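Arabinan endo-1,5-alpha-l-arabinosidase A (Cellvibrio cellulosa, PDB 1GYH) cleaves the alpha-1,5-arabinofuranosyl bonds of linear arabinan, releasing almost exclusively arabinotriose, and so takes part in the breakdown of plant cell walls. Local coordinates at residues D43-T48 with Y107-K112; K73-L78 with V96-N101; L249-N254 with P302-K307; K290-H295 with E306-S311. One frame throughout, in Å; residues are numbered along the deposited sequence. Where two conformers were deposited one is given.

Overall arrangement
The four contacts lie toward the outside of a five-bladed beta-propeller, in two groups. Contacts 1 and 2 have centres 11 Å apart and touch: contact 2 pairs strands 75-82 and 90-97 within one blade, and contact 1 sets an edge strand of that blade, 110-118, against strand 38-44 of the preceding blade. Contacts 3 and 4 come later in the chain, centres 8 Å apart, and share Glu306 and Lys307. Contact 3 joins strand 248-251 to the last blade, and contact 4 packs helix 308-311 on strand 286-296 of that blade. Contacts 1 and 3, centres 35 Å apart, lie on opposite sides of the chain's centre, so neighbouring blades are joined on both sides of the ring.

Contact 1: residues D43-T48 with Y107-K112; sequences DRAFAT and YRWEDK
The phenolic oxygen of Tyr107 is gripped by two groups: it donates to Asp43 OD2, with OH and OD2 2.7 Å apart, and accepts from Trp109 NE1, which lies 3.0 Å from that OH. This bonded chain ties strand 38-44 of one blade of the five-bladed beta-propeller to the loop leading into strand 110-118 of the next. Tyr107 CG is anti to the backbone N (chi1 -173°), which carries OH across to Asp43. Asp43 receives the hydroxyl on the anti lone pair of OD2, which sits at the edge of the tyrosine ring and in its plane, while the carboxylate is turned 48° against that ring. Together the two bonds probably hold indole and phenol in a set relation.

Trp109 then offers a face to Ala45. The methyl CB stands 4.2 Å above the centroid of the five-membered ring, almost exactly over it, a CH-pi contact, and Ala45 O comes within 3.7 Å of Trp109 CD1. Further along, Phe46 meets Asp111 with its ring edge, CZ lying 3.8 Å from OD1, and the carboxylate stands nearly perpendicular to the ring. That carboxylate is held by Tyr80 OH at OD1 and Trp52 NE1 at OD2, and Tyr80 also packs edge-to-face with Phe46. Within its own segment, Arg44 NE donates to Phe46 O over 2.8 Å, in the carbonyl plane.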
loop_
_atom_site.group_PDB
_atom_site.type_symbol
_atom_site.label_atom_id
_atom_site.label_comp_id
_atom_site.label_asym_id
_atom_site.label_seq_id
_atom_site.Cartn_x
_atom_site.Cartn_y
_atom_site.Cartn_z
ATOM N N ASP A 43 -12.518 0.650 14.696
ATOM C CA ASP A 43 -12.914 -0.768 14.589
ATOM C C ASP A 43 -11.767 -1.636 14.035
ATOM O O ASP A 43 -10.680 -1.138 13.735
ATOM C CB ASP A 43 -14.133 -0.865 13.632
ATOM C CG ASP A 43 -14.932 -2.125 13.754
ATOM O OD1 ASP A 43 -14.875 -2.857 14.760
ATOM O OD2 ASP A 43 -15.729 -2.434 12.857
ATOM N N ARG A 44 -12.016 -2.942 13.921
ATOM C CA ARG A 44 -11.238 -3.818 13.068
ATOM C C ARG A 44 -12.171 -4.427 12.051
ATOM O O ARG A 44 -13.301 -4.777 12.380
ATOM C CB ARG A 44 -10.466 -4.866 13.898
ATOM C CG ARG A 44 -11.328 -5.670 14.872
ATOM C CD ARG A 44 -10.572 -6.650 15.786
ATOM N NE ARG A 44 -10.078 -7.823 15.049
ATOM C CZ ARG A 44 -9.200 -8.719 15.522
ATOM N NH1 ARG A 44 -8.724 -8.630 16.749
ATOM N NH2 ARG A 44 -8.817 -9.728 14.759
ATOM N N ALA A 45 -11.741 -4.517 10.796
ATOM C CA ALA A 45 -12.653 -4.938 9.749
ATOM C C ALA A 45 -13.208 -6.333 9.990
ATOM O O ALA A 45 -14.427 -6.533 9.915
ATOM C CB ALA A 45 -11.978 -4.850 8.390
ATOM N N PHE A 46 -12.320 -7.292 10.247
ATOM C CA PHE A 46 -12.716 -8.656 10.705
ATOM C C PHE A 46 -12.607 -8.759 12.218
ATOM O O PHE A 46 -11.537 -8.517 12.794
ATOM C CB PHE A 46 -11.813 -9.729 10.082
ATOM C CG PHE A 46 -11.951 -9.853 8.576
ATOM C CD1 PHE A 46 -11.292 -8.950 7.722
ATOM C CD2 PHE A 46 -12.757 -10.837 8.018
ATOM C CE1 PHE A 46 -11.380 -9.086 6.336
ATOM C CE2 PHE A 46 -12.888 -10.966 6.631
ATOM C CZ PHE A 46 -12.205 -10.063 5.789
ATOM N N ALA A 47 -13.708 -9.084 12.859
ATOM C CA ALA A 47 -13.747 -9.333 14.301
ATOM C C ALA A 47 -12.793 -10.481 14.679
ATOM O O ALA A 47 -12.152 -10.451 15.741
ATOM C CB ALA A 47 -15.124 -9.657 14.723
ATOM N N THR A 48 -12.686 -11.470 13.801
ATOM C CA THR A 48 -11.689 -12.521 13.977
ATOM C C THR A 48 -10.758 -12.549 12.747
ATOM O O THR A 48 -9.772 -11.819 12.708
ATOM C CB THR A 48 -12.367 -13.896 14.276
ATOM O OG1 THR A 48 -13.318 -14.239 13.260
ATOM C CG2 THR A 48 -13.191 -13.850 15.531
ATOM N N TYR A 107 -23.712 0.099 8.793
ATOM C CA TYR A 107 -22.348 -0.401 8.937
ATOM C C TYR A 107 -22.247 -1.935 9.092
ATOM O O TYR A 107 -22.731 -2.497 10.083
ATOM C CB TYR A 107 -21.662 0.249 10.129
ATOM C CG TYR A 107 -20.175 -0.064 10.283
ATOM C CD1 TYR A 107 -19.729 -1.135 11.079
ATOM C CD2 TYR A 107 -19.218 0.746 9.695
ATOM C CE1 TYR A 107 -18.347 -1.372 11.256
ATOM C CE2 TYR A 107 -17.849 0.512 9.847
ATOM C CZ TYR A 107 -17.412 -0.538 10.639
ATOM O OH TYR A 107 -16.054 -0.731 10.791
ATOM N N ARG A 108 -21.586 -2.559 8.118
ATOM C CA ARG A 108 -21.196 -3.986 8.173
ATOM C C ARG A 108 -20.238 -4.334 7.053
ATOM O O ARG A 108 -20.555 -4.153 5.895
ATOM C CB ARG A 108 -22.431 -4.899 8.092
ATOM C CG ARG A 108 -22.091 -6.404 8.136
ATOM C CD ARG A 108 -23.276 -7.332 8.326
ATOM N NE ARG A 108 -24.015 -7.498 7.088
ATOM C CZ ARG A 108 -25.023 -8.314 6.922
ATOM N NH1 ARG A 108 -25.454 -9.072 7.918
ATOM N NH2 ARG A 108 -25.653 -8.350 5.767
ATOM N N TRP A 109 -19.072 -4.861 7.406
ATOM C CA TRP A 109 -18.127 -5.421 6.458
ATOM C C TRP A 109 -18.525 -6.823 5.980
ATOM O O TRP A 109 -18.765 -7.731 6.791
ATOM C CB TRP A 109 -16.709 -5.458 7.068
ATOM C CG TRP A 109 -16.113 -4.118 7.304
ATOM C CD1 TRP A 109 -16.022 -3.464 8.496
ATOM C CD2 TRP A 109 -15.563 -3.242 6.328
ATOM N NE1 TRP A 109 -15.440 -2.234 8.317
ATOM C CE2 TRP A 109 -15.141 -2.077 6.996
ATOM C CE3 TRP A 109 -15.380 -3.318 4.941
ATOM C CZ2 TRP A 109 -14.570 -0.980 6.330
ATOM C CZ3 TRP A 109 -14.787 -2.204 4.260
ATOM C CH2 TRP A 109 -14.379 -1.078 4.974
ATOM N N GLU A 110 -18.587 -6.992 4.654
ATOM C CA GLU A 110 -18.983 -8.236 4.024
ATOM C C GLU A 110 -17.874 -8.741 3.122
ATOM O O GLU A 110 -17.555 -8.146 2.094
ATOM C CB GLU A 110 -20.304 -8.056 3.252
ATOM C CG GLU A 110 -21.390 -7.409 4.108
ATOM C CD GLU A 110 -22.780 -7.449 3.508
ATOM O OE1 GLU A 110 -22.953 -7.901 2.353
ATOM O OE2 GLU A 110 -23.707 -7.031 4.216
ATOM N N ASP A 111 -17.285 -9.872 3.494
ATOM C CA ASP A 111 -16.133 -10.402 2.749
ATOM C C ASP A 111 -16.617 -11.001 1.438
ATOM O O ASP A 111 -17.618 -11.692 1.406
ATOM C CB ASP A 111 -15.411 -11.487 3.564
ATOM C CG ASP A 111 -14.088 -11.892 2.962
ATOM O OD1 ASP A 111 -13.405 -11.045 2.320
ATOM O OD2 ASP A 111 -13.634 -13.041 3.100
ATOM N N LYS A 112 -15.870 -10.744 0.383
ATOM C CA LYS A 112 -16.152 -11.232 -0.945
ATOM C C LYS A 112 -15.117 -12.281 -1.399
ATOM O O LYS A 112 -15.209 -12.816 -2.512
ATOM C CB LYS A 112 -16.189 -10.023 -1.910
ATOM C CG LYS A 112 -17.182 -8.901 -1.476
ATOM C CD LYS A 112 -18.598 -9.385 -1.394
ATOM C CE LYS A 112 -19.554 -8.298 -0.935
ATOM N NZ LYS A 112 -20.962 -8.736 -0.963
#

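Contact 2: residues K73-L78 with V96-N101; sequences KGLFYL and VNKTLN
Phe76 and Asn97 form an antiparallel hydrogen-bonded pair, Phe76 N to Asn97 O at 2.9 Å and Asn97 N to Phe76 O at 3.0 Å, and Tyr77 faces Val96 in the adjoining non-hydrogen-bonded pair. On the Phe76 side of the sheet Leu100 lies over one face of the phenyl ring, its CG 3.8 Å from the centroid in a CH-pi contact and its CD1 3.6 Å from Phe76 CE2. The carbonyl oxygens of Asn97 and Lys98 line the edge of the same ring. These strands are the central hairpin of a propeller blade, 75-82 with 90-97. On the other side Val96 splits its branches: CG1, anti to the backbone N (chi1 -171°), touches Leu75 CD1 at 3.8 Å, and CG2 makes an off-centre CH-pi contact with the Tyr77 ring, 3.9 Å from Tyr77 CD2. Where strand 90-97 ends, Asn97 OD1 accepts from Thr99 N in an Asx turn and also from Arg108 N. A water donates to both Gly74 O and Lys98 O, each 2.7 Å away, beyond the Phe76-Asn97 pair.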
loop_
_atom_site.group_PDB
_atom_site.type_symbol
_atom_site.label_atom_id
_atom_site.label_comp_id
_atom_site.label_asym_id
_atom_site.label_seq_id
_atom_site.Cartn_x
_atom_site.Cartn_y
_atom_site.Cartn_z
ATOM N N LYS A 73 -18.889 3.575 -6.753
ATOM C CA LYS A 73 -20.361 3.539 -6.810
ATOM C C LYS A 73 -21.049 3.529 -5.435
ATOM O O LYS A 73 -21.978 2.758 -5.204
ATOM C CB LYS A 73 -20.870 2.365 -7.670
ATOM C CG LYS A 73 -20.464 2.394 -9.155
ATOM C CD LYS A 73 -21.080 1.241 -9.931
ATOM C CE LYS A 73 -20.353 0.950 -11.222
ATOM N NZ LYS A 73 -20.619 1.990 -12.243
ATOM N N GLY A 74 -20.629 4.408 -4.535
ATOM C CA GLY A 74 -21.325 4.545 -3.268
ATOM C C GLY A 74 -20.880 3.579 -2.172
ATOM O O GLY A 74 -21.274 3.755 -1.009
ATOM N N LEU A 75 -20.030 2.605 -2.520
ATOM C CA LEU A 75 -19.491 1.643 -1.546
ATOM C C LEU A 75 -18.011 1.837 -1.204
ATOM O O LEU A 75 -17.253 2.514 -1.932
ATOM C CB LEU A 75 -19.673 0.227 -2.086
ATOM C CG LEU A 75 -21.084 -0.222 -2.415
ATOM C CD1 LEU A 75 -21.030 -1.644 -2.935
ATOM C CD2 LEU A 75 -22.000 -0.112 -1.204
ATOM N N PHE A 76 -17.594 1.187 -0.114
ATOM C CA PHE A 76 -16.198 1.202 0.345
ATOM C C PHE A 76 -15.597 -0.218 0.163
ATOM O O PHE A 76 -16.118 -1.173 0.742
ATOM C CB PHE A 76 -16.114 1.653 1.817
ATOM C CG PHE A 76 -16.547 3.064 2.046
ATOM C CD1 PHE A 76 -17.885 3.387 2.158
ATOM C CD2 PHE A 76 -15.617 4.083 2.083
ATOM C CE1 PHE A 76 -18.303 4.721 2.363
ATOM C CE2 PHE A 76 -16.024 5.409 2.286
ATOM C CZ PHE A 76 -17.360 5.724 2.397
ATOM N N TYR A 77 -14.561 -0.326 -0.659
ATOM C CA TYR A 77 -13.853 -1.566 -0.950
ATOM C C TYR A 77 -12.504 -1.549 -0.200
ATOM O O TYR A 77 -11.662 -0.682 -0.428
ATOM C CB TYR A 77 -13.610 -1.725 -2.442
ATOM C CG TYR A 77 -14.822 -1.992 -3.278
ATOM C CD1 TYR A 77 -15.760 -0.987 -3.527
ATOM C CD2 TYR A 77 -15.058 -3.223 -3.824
ATOM C CE1 TYR A 77 -16.856 -1.220 -4.277
ATOM C CE2 TYR A 77 -16.184 -3.451 -4.583
ATOM C CZ TYR A 77 -17.070 -2.452 -4.802
ATOM O OH TYR A 77 -18.186 -2.664 -5.553
ATOM N N LEU A 78 -12.325 -2.518 0.706
ATOM C CA LEU A 78 -11.128 -2.641 1.505
ATOM C C LEU A 78 -10.428 -3.941 1.090
ATOM O O LEU A 78 -10.886 -5.029 1.422
ATOM C CB LEU A 78 -11.504 -2.665 2.983
ATOM C CG LEU A 78 -10.365 -2.977 3.971
ATOM C CD1 LEU A 78 -9.273 -1.883 3.810
ATOM C CD2 LEU A 78 -10.807 -3.064 5.434
ATOM N N VAL A 96 -16.306 -5.386 1.749
ATOM C CA VAL A 96 -17.074 -4.205 1.326
ATOM C C VAL A 96 -18.048 -3.769 2.391
ATOM O O VAL A 96 -18.650 -4.599 3.061
ATOM C CB VAL A 96 -17.818 -4.516 0.032
ATOM C CG1 VAL A 96 -18.457 -3.247 -0.565
ATOM C CG2 VAL A 96 -16.851 -5.091 -0.973
ATOM N N ASN A 97 -18.192 -2.456 2.549
ATOM C CA ASN A 97 -19.122 -1.850 3.495
ATOM C C ASN A 97 -19.862 -0.679 2.787
ATOM O O ASN A 97 -19.302 -0.034 1.877
ATOM C CB ASN A 97 -18.330 -1.310 4.683
ATOM C CG ASN A 97 -19.159 -1.202 5.960
ATOM O OD1 ASN A 97 -20.366 -0.954 5.927
ATOM N ND2 ASN A 97 -18.499 -1.369 7.098
ATOM N N LYS A 98 -21.078 -0.409 3.232
ATOM C CA LYS A 98 -21.847 0.775 2.813
ATOM C C LYS A 98 -21.380 2.082 3.450
ATOM O O LYS A 98 -21.632 3.157 2.907
ATOM C CB LYS A 98 -23.328 0.610 3.164
ATOM C CG LYS A 98 -24.079 -0.575 2.525
ATOM C CD LYS A 98 -25.394 -0.835 3.289
ATOM C CE LYS A 98 -26.267 -2.003 2.812
ATOM N NZ LYS A 98 -27.577 -2.188 3.668
ATOM N N THR A 99 -20.712 2.005 4.599
ATOM C CA THR A 99 -20.258 3.192 5.312
ATOM C C THR A 99 -19.058 2.867 6.191
ATOM O O THR A 99 -18.742 1.706 6.380
ATOM C CB THR A 99 -21.426 3.791 6.125
ATOM O OG1 THR A 99 -21.015 4.998 6.777
ATOM C CG2 THR A 99 -21.844 2.874 7.254
ATOM N N LEU A 100 -18.378 3.887 6.699
ATOM C CA LEU A 100 -17.201 3.705 7.564
ATOM C C LEU A 100 -17.466 4.068 9.042
ATOM O O LEU A 100 -16.610 3.832 9.877
ATOM C CB LEU A 100 -16.016 4.514 7.030
ATOM C CG LEU A 100 -15.465 4.065 5.652
ATOM C CD1 LEU A 100 -14.200 4.821 5.281
ATOM C CD2 LEU A 100 -15.213 2.529 5.587
ATOM N N ASN A 101 -18.623 4.653 9.338
ATOM C CA ASN A 101 -19.041 4.982 10.707
ATOM C C ASN A 101 -19.631 3.748 11.429
ATOM O O ASN A 101 -20.703 3.293 11.119
ATOM C CB ASN A 101 -20.095 6.126 10.691
ATOM C CG ASN A 101 -20.541 6.554 12.073
ATOM O OD1 ASN A 101 -20.100 6.020 13.098
ATOM N ND2 ASN A 101 -21.462 7.524 12.111
HETATM O O HOH W 1 -23.228 3.928 0.826
#

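Contact 3: residues L249-N254 with P302-K307; sequences LLIKGN and PQVDEK
Asn254 ND2 donates to Glu306 OE2 across 2.8 Å and almost straight, 168° at the hydrogen, the single direct hydrogen bond between these segments. They are the outer edges of two adjacent propeller blades, strand 248-251 and strand 302-303 with the loop after it, running nearly parallel. OE2 lies in the Asn254 amide plane, whereas ND2 meets OE2 from above the carboxylate plane. In both residues CG lies between backbone N and carbonyl carbon (chi1 57° and 78°), which turns the polar ends together.

Beside this bond, side chains pack. Val304 CG2 meets Ile251 CD1 at 3.8 Å, the side chains crossing at about a right angle, and Leu250 CD1 lies 4.1 Å from Pro302 CB. Strand 248-251 carries a classic beta bulge here, Leu250 and Ile251 both facing Leu222.

One bridging water donates to Leu250 O and accepts from Val304 N; two others donate to Glu306 OE1, one accepting from Lys252 N and the other donating to Gly253 O. Asn254 OD1 takes the backbone N of both Arg256 and Trp257, which fixes the amide's rotation. Asp305, just before the turn into the helix, accepts from Lys307 N at OD1, a capping bond of 3.1 Å.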
loop_
_atom_site.group_PDB
_atom_site.type_symbol
_atom_site.label_atom_id
_atom_site.label_comp_id
_atom_site.label_asym_id
_atom_site.label_seq_id
_atom_site.Cartn_x
_atom_site.Cartn_y
_atom_site.Cartn_z
ATOM N N LEU A 249 14.930 8.451 -6.369
ATOM C CA LEU A 249 14.725 8.736 -4.957
ATOM C C LEU A 249 13.685 9.827 -4.686
ATOM O O LEU A 249 13.776 10.927 -5.230
ATOM C CB LEU A 249 16.050 9.087 -4.267
ATOM C CG LEU A 249 15.919 9.527 -2.796
ATOM C CD1 LEU A 249 15.409 8.379 -1.955
ATOM C CD2 LEU A 249 17.212 10.092 -2.207
ATOM N N LEU A 250 12.713 9.513 -3.840
ATOM C CA LEU A 250 11.764 10.508 -3.318
ATOM C C LEU A 250 12.089 10.957 -1.893
ATOM O O LEU A 250 12.181 12.154 -1.596
ATOM C CB LEU A 250 10.342 9.961 -3.367
ATOM C CG LEU A 250 9.256 10.889 -2.791
ATOM C CD1 LEU A 250 9.223 12.210 -3.603
ATOM C CD2 LEU A 250 7.922 10.243 -2.800
ATOM N N ILE A 251 12.249 9.990 -0.987
ATOM C CA ILE A 251 12.606 10.279 0.388
ATOM C C ILE A 251 13.205 9.007 0.992
ATOM O O ILE A 251 12.706 7.893 0.735
ATOM C CB ILE A 251 11.393 10.750 1.218
ATOM C CG1 ILE A 251 11.786 11.140 2.652
ATOM C CG2 ILE A 251 10.169 9.745 1.130
ATOM C CD1 ILE A 251 10.662 11.947 3.419
ATOM N N LYS A 252 14.255 9.238 1.771
ATOM C CA LYS A 252 14.948 8.246 2.578
ATOM C C LYS A 252 15.074 8.719 4.013
ATOM O O LYS A 252 14.790 9.867 4.364
ATOM C CB LYS A 252 16.331 7.920 2.024
ATOM C CG LYS A 252 17.374 9.059 2.025
ATOM C CD LYS A 252 18.708 8.686 1.311
ATOM C CE LYS A 252 19.681 9.896 1.341
ATOM N NZ LYS A 252 21.122 9.553 1.109
ATOM N N GLY A 253 15.486 7.801 4.875
ATOM C CA GLY A 253 15.550 8.085 6.292
ATOM C C GLY A 253 16.729 8.893 6.703
ATOM O O GLY A 253 17.603 9.175 5.895
ATOM N N ASN A 254 16.742 9.256 7.982
ATOM C CA ASN A 254 17.814 10.011 8.591
ATOM C C ASN A 254 18.107 9.481 10.028
ATOM O O ASN A 254 17.641 8.401 10.404
ATOM C CB ASN A 254 17.462 11.515 8.580
ATOM C CG ASN A 254 16.159 11.817 9.282
ATOM O OD1 ASN A 254 15.902 11.313 10.412
ATOM N ND2 ASN A 254 15.304 12.659 8.632
ATOM N N PRO A 302 7.789 14.542 -8.300
ATOM C CA PRO A 302 7.370 14.821 -6.928
ATOM C C PRO A 302 8.539 15.099 -6.028
ATOM O O PRO A 302 9.654 14.598 -6.255
ATOM C CB PRO A 302 6.630 13.540 -6.483
ATOM C CG PRO A 302 7.170 12.446 -7.363
ATOM C CD PRO A 302 7.578 13.129 -8.681
ATOM N N GLN A 303 8.280 15.929 -5.026
ATOM C CA GLN A 303 9.273 16.361 -4.055
ATOM C C GLN A 303 8.579 16.523 -2.690
ATOM O O GLN A 303 7.418 16.982 -2.618
ATOM C CB GLN A 303 9.878 17.689 -4.534
ATOM C CG GLN A 303 10.952 18.206 -3.716
ATOM C CD GLN A 303 11.367 19.638 -4.101
ATOM O OE1 GLN A 303 11.908 19.872 -5.199
ATOM N NE2 GLN A 303 11.109 20.594 -3.192
ATOM N N VAL A 304 9.261 16.102 -1.624
ATOM C CA VAL A 304 8.820 16.327 -0.243
ATOM C C VAL A 304 9.923 16.936 0.629
ATOM O O VAL A 304 11.114 16.870 0.291
ATOM C CB VAL A 304 8.271 15.021 0.388
ATOM C CG1 VAL A 304 7.007 14.558 -0.329
ATOM C CG2 VAL A 304 9.354 13.901 0.404
ATOM N N ASP A 305 9.526 17.568 1.729
ATOM C CA ASP A 305 10.444 18.209 2.657
ATOM C C ASP A 305 10.613 17.232 3.836
ATOM O O ASP A 305 9.683 17.019 4.594
ATOM C CB ASP A 305 9.870 19.584 3.088
ATOM C CG ASP A 305 10.678 20.292 4.188
ATOM O OD1 ASP A 305 11.761 19.789 4.637
ATOM O OD2 ASP A 305 10.284 21.412 4.644
ATOM N N GLU A 306 11.801 16.631 3.965
ATOM C CA GLU A 306 11.988 15.589 4.992
ATOM C C GLU A 306 11.862 16.109 6.440
ATOM O O GLU A 306 11.689 15.329 7.378
ATOM C CB GLU A 306 13.250 14.744 4.724
ATOM C CG GLU A 306 14.592 15.293 5.073
ATOM C CD GLU A 306 15.631 14.144 5.193
ATOM O OE1 GLU A 306 15.895 13.361 4.216
ATOM O OE2 GLU A 306 16.168 14.001 6.286
ATOM N N LYS A 307 11.920 17.425 6.630
ATOM C CA LYS A 307 11.646 18.022 7.941
ATOM C C LYS A 307 10.263 17.723 8.465
ATOM O O LYS A 307 10.079 17.694 9.679
ATOM C CB LYS A 307 11.893 19.550 7.914
ATOM C CG LYS A 307 13.378 19.882 7.758
ATOM C CD LYS A 307 13.650 21.289 7.189
ATOM C CE LYS A 307 13.099 22.386 8.029
ATOM N NZ LYS A 307 13.632 23.731 7.563
HETATM O O HOH W 2 11.693 12.631 -6.898
HETATM O O HOH W 3 11.892 14.743 -2.377
HETATM O O HOH W 4 15.190 12.219 1.697
HETATM O O HOH W 5 18.463 11.774 4.469
HETATM O O HOH W 6 13.364 14.677 9.524
#

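Contact 4: residues K290-H295 with E306-S311; sequences KILNLH and EKELDS
With CG beside its backbone N (chi1 -68°) and the chain extended beyond, Glu308 of helix 308-311 reaches Asn293, whose own amide is swung toward it by a chi1 of -60°. The carboxylate is then held at both oxygens. OE1 takes Asn293 N on its syn lone pair at 2.8 Å, and OE2 receives Asn293 ND2 at 2.9 Å from above the carboxylate plane, the amide standing 80° to it. A water that donates to Asn293 O, 2.6 Å away, adds a weak bond to Glu308 OE1.

At the other end Lys290, bent at its second torsion, crosses Leu309 at about a right angle and brings NZ to Leu309 O at 2.8 Å, nearly along the C=O axis. The ammonium is also met by Gln4 OE1 and Tyr312 O, and the three oxygens would probably help stabilise its positive charge. Between the two polar ends Leu292 CG lies 4.1 Å from Glu308 CB, and Leu292 CD2 approaches Leu309 CD2 at 4.4 Å.

Helix 308-311 thus rests on strand 286-296 of the last blade, with Leu309 also touching Trp257 and Leu260 of strand 257-268, and with Ile251 of strand 248-251 in the adjacent blade packed against both Leu292 and Leu309.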
loop_
_atom_site.group_PDB
_atom_site.type_symbol
_atom_site.label_atom_id
_atom_site.label_comp_id
_atom_site.label_asym_id
_atom_site.label_seq_id
_atom_site.Cartn_x
_atom_site.Cartn_y
_atom_site.Cartn_z
ATOM N N LYS A 290 3.061 9.158 9.265
ATOM C CA LYS A 290 3.547 10.463 8.795
ATOM C C LYS A 290 2.753 10.869 7.526
ATOM O O LYS A 290 2.553 10.057 6.629
ATOM C CB LYS A 290 5.057 10.481 8.559
ATOM C CG LYS A 290 5.917 10.335 9.748
ATOM C CD LYS A 290 5.802 11.441 10.815
ATOM C CE LYS A 290 6.422 11.020 12.135
ATOM N NZ LYS A 290 6.441 12.075 13.202
ATOM N N ILE A 291 2.239 12.101 7.522
ATOM C CA ILE A 291 1.595 12.719 6.350
ATOM C C ILE A 291 2.437 13.960 5.984
ATOM O O ILE A 291 2.715 14.808 6.847
ATOM C CB ILE A 291 0.151 13.152 6.675
ATOM C CG1 ILE A 291 -0.663 11.960 7.175
ATOM C CG2 ILE A 291 -0.498 13.817 5.431
ATOM C CD1 ILE A 291 -2.071 12.244 7.515
ATOM N N LEU A 292 2.908 14.007 4.741
ATOM C CA LEU A 292 3.782 15.063 4.234
ATOM C C LEU A 292 3.117 15.759 3.056
ATOM O O LEU A 292 2.367 15.123 2.293
ATOM C CB LEU A 292 5.123 14.517 3.738
ATOM C CG LEU A 292 6.055 13.851 4.788
ATOM C CD1 LEU A 292 5.624 12.487 4.948
ATOM C CD2 LEU A 292 7.526 13.844 4.307
ATOM N N ASN A 293 3.386 17.058 2.909
ATOM C CA ASN A 293 2.898 17.800 1.726
ATOM C C ASN A 293 3.711 17.403 0.506
ATOM O O ASN A 293 4.934 17.383 0.528
ATOM C CB ASN A 293 2.935 19.327 1.979
ATOM C CG ASN A 293 2.058 19.742 3.156
ATOM O OD1 ASN A 293 0.821 19.649 3.086
ATOM N ND2 ASN A 293 2.700 20.169 4.276
ATOM N N LEU A 294 3.014 17.040 -0.560
ATOM C CA LEU A 294 3.616 16.562 -1.777
ATOM C C LEU A 294 3.664 17.724 -2.787
ATOM O O LEU A 294 2.601 18.209 -3.241
ATOM C CB LEU A 294 2.799 15.383 -2.325
ATOM C CG LEU A 294 3.342 14.501 -3.459
ATOM C CD1 LEU A 294 4.735 13.977 -3.192
ATOM C CD2 LEU A 294 2.340 13.319 -3.658
ATOM N N HIS A 295 4.880 18.128 -3.143
ATOM C CA HIS A 295 5.136 19.201 -4.153
ATOM C C HIS A 295 5.623 18.615 -5.494
ATOM O O HIS A 295 5.881 17.416 -5.590
ATOM C CB HIS A 295 6.173 20.221 -3.629
ATOM C CG HIS A 295 5.821 20.772 -2.289
ATOM N ND1 HIS A 295 6.310 20.233 -1.114
ATOM C CD2 HIS A 295 4.951 21.741 -1.929
ATOM C CE1 HIS A 295 5.779 20.877 -0.091
ATOM N NE2 HIS A 295 4.944 21.790 -0.557
ATOM N N GLU A 306 11.801 16.631 3.965
ATOM C CA GLU A 306 11.988 15.589 4.992
ATOM C C GLU A 306 11.862 16.109 6.440
ATOM O O GLU A 306 11.689 15.329 7.378
ATOM C CB GLU A 306 13.250 14.744 4.724
ATOM C CG GLU A 306 14.592 15.293 5.073
ATOM C CD GLU A 306 15.631 14.144 5.193
ATOM O OE1 GLU A 306 15.895 13.361 4.216
ATOM O OE2 GLU A 306 16.168 14.001 6.286
ATOM N N LYS A 307 11.920 17.425 6.630
ATOM C CA LYS A 307 11.646 18.022 7.941
ATOM C C LYS A 307 10.263 17.723 8.465
ATOM O O LYS A 307 10.079 17.694 9.679
ATOM C CB LYS A 307 11.893 19.550 7.914
ATOM C CG LYS A 307 13.378 19.882 7.758
ATOM C CD LYS A 307 13.650 21.289 7.189
ATOM C CE LYS A 307 13.099 22.386 8.029
ATOM N NZ LYS A 307 13.632 23.731 7.563
ATOM N N GLU A 308 9.297 17.485 7.565
ATOM C CA GLU A 308 7.945 17.125 8.000
ATOM C C GLU A 308 7.842 15.738 8.685
ATOM O O GLU A 308 6.868 15.455 9.364
ATOM C CB GLU A 308 6.955 17.240 6.840
ATOM C CG GLU A 308 6.786 18.714 6.433
ATOM C CD GLU A 308 5.793 18.945 5.298
ATOM O OE1 GLU A 308 5.276 17.982 4.734
ATOM O OE2 GLU A 308 5.556 20.122 4.974
ATOM N N LEU A 309 8.857 14.888 8.515
ATOM C CA LEU A 309 8.955 13.691 9.386
ATOM C C LEU A 309 8.957 14.075 10.856
ATOM O O LEU A 309 8.422 13.318 11.679
ATOM C CB LEU A 309 10.177 12.822 9.067
ATOM C CG LEU A 309 10.242 12.234 7.680
ATOM C CD1 LEU A 309 11.609 11.620 7.420
ATOM C CD2 LEU A 309 9.145 11.222 7.390
ATOM N N ASP A 310 9.539 15.231 11.207
ATOM C CA ASP A 310 9.514 15.718 12.593
ATOM C C ASP A 310 8.290 16.572 12.953
ATOM O O ASP A 310 7.784 16.470 14.053
ATOM C CB ASP A 310 10.767 16.505 12.914
ATOM C CG ASP A 310 12.019 15.726 12.629
ATOM O OD1 ASP A 310 12.210 14.673 13.301
ATOM O OD2 ASP A 310 12.857 16.090 11.761
ATOM N N SER A 311 7.826 17.421 12.040
ATOM C CA SER A 311 6.777 18.392 12.376
ATOM C C SER A 311 5.363 17.868 12.225
ATOM O O SER A 311 4.429 18.472 12.794
ATOM C CB SER A 311 6.944 19.685 11.563
ATOM O OG SER A 311 6.902 19.447 10.170
HETATM O O HOH W 7 8.027 13.843 15.295
HETATM O O HOH W 8 6.793 18.086 2.181
#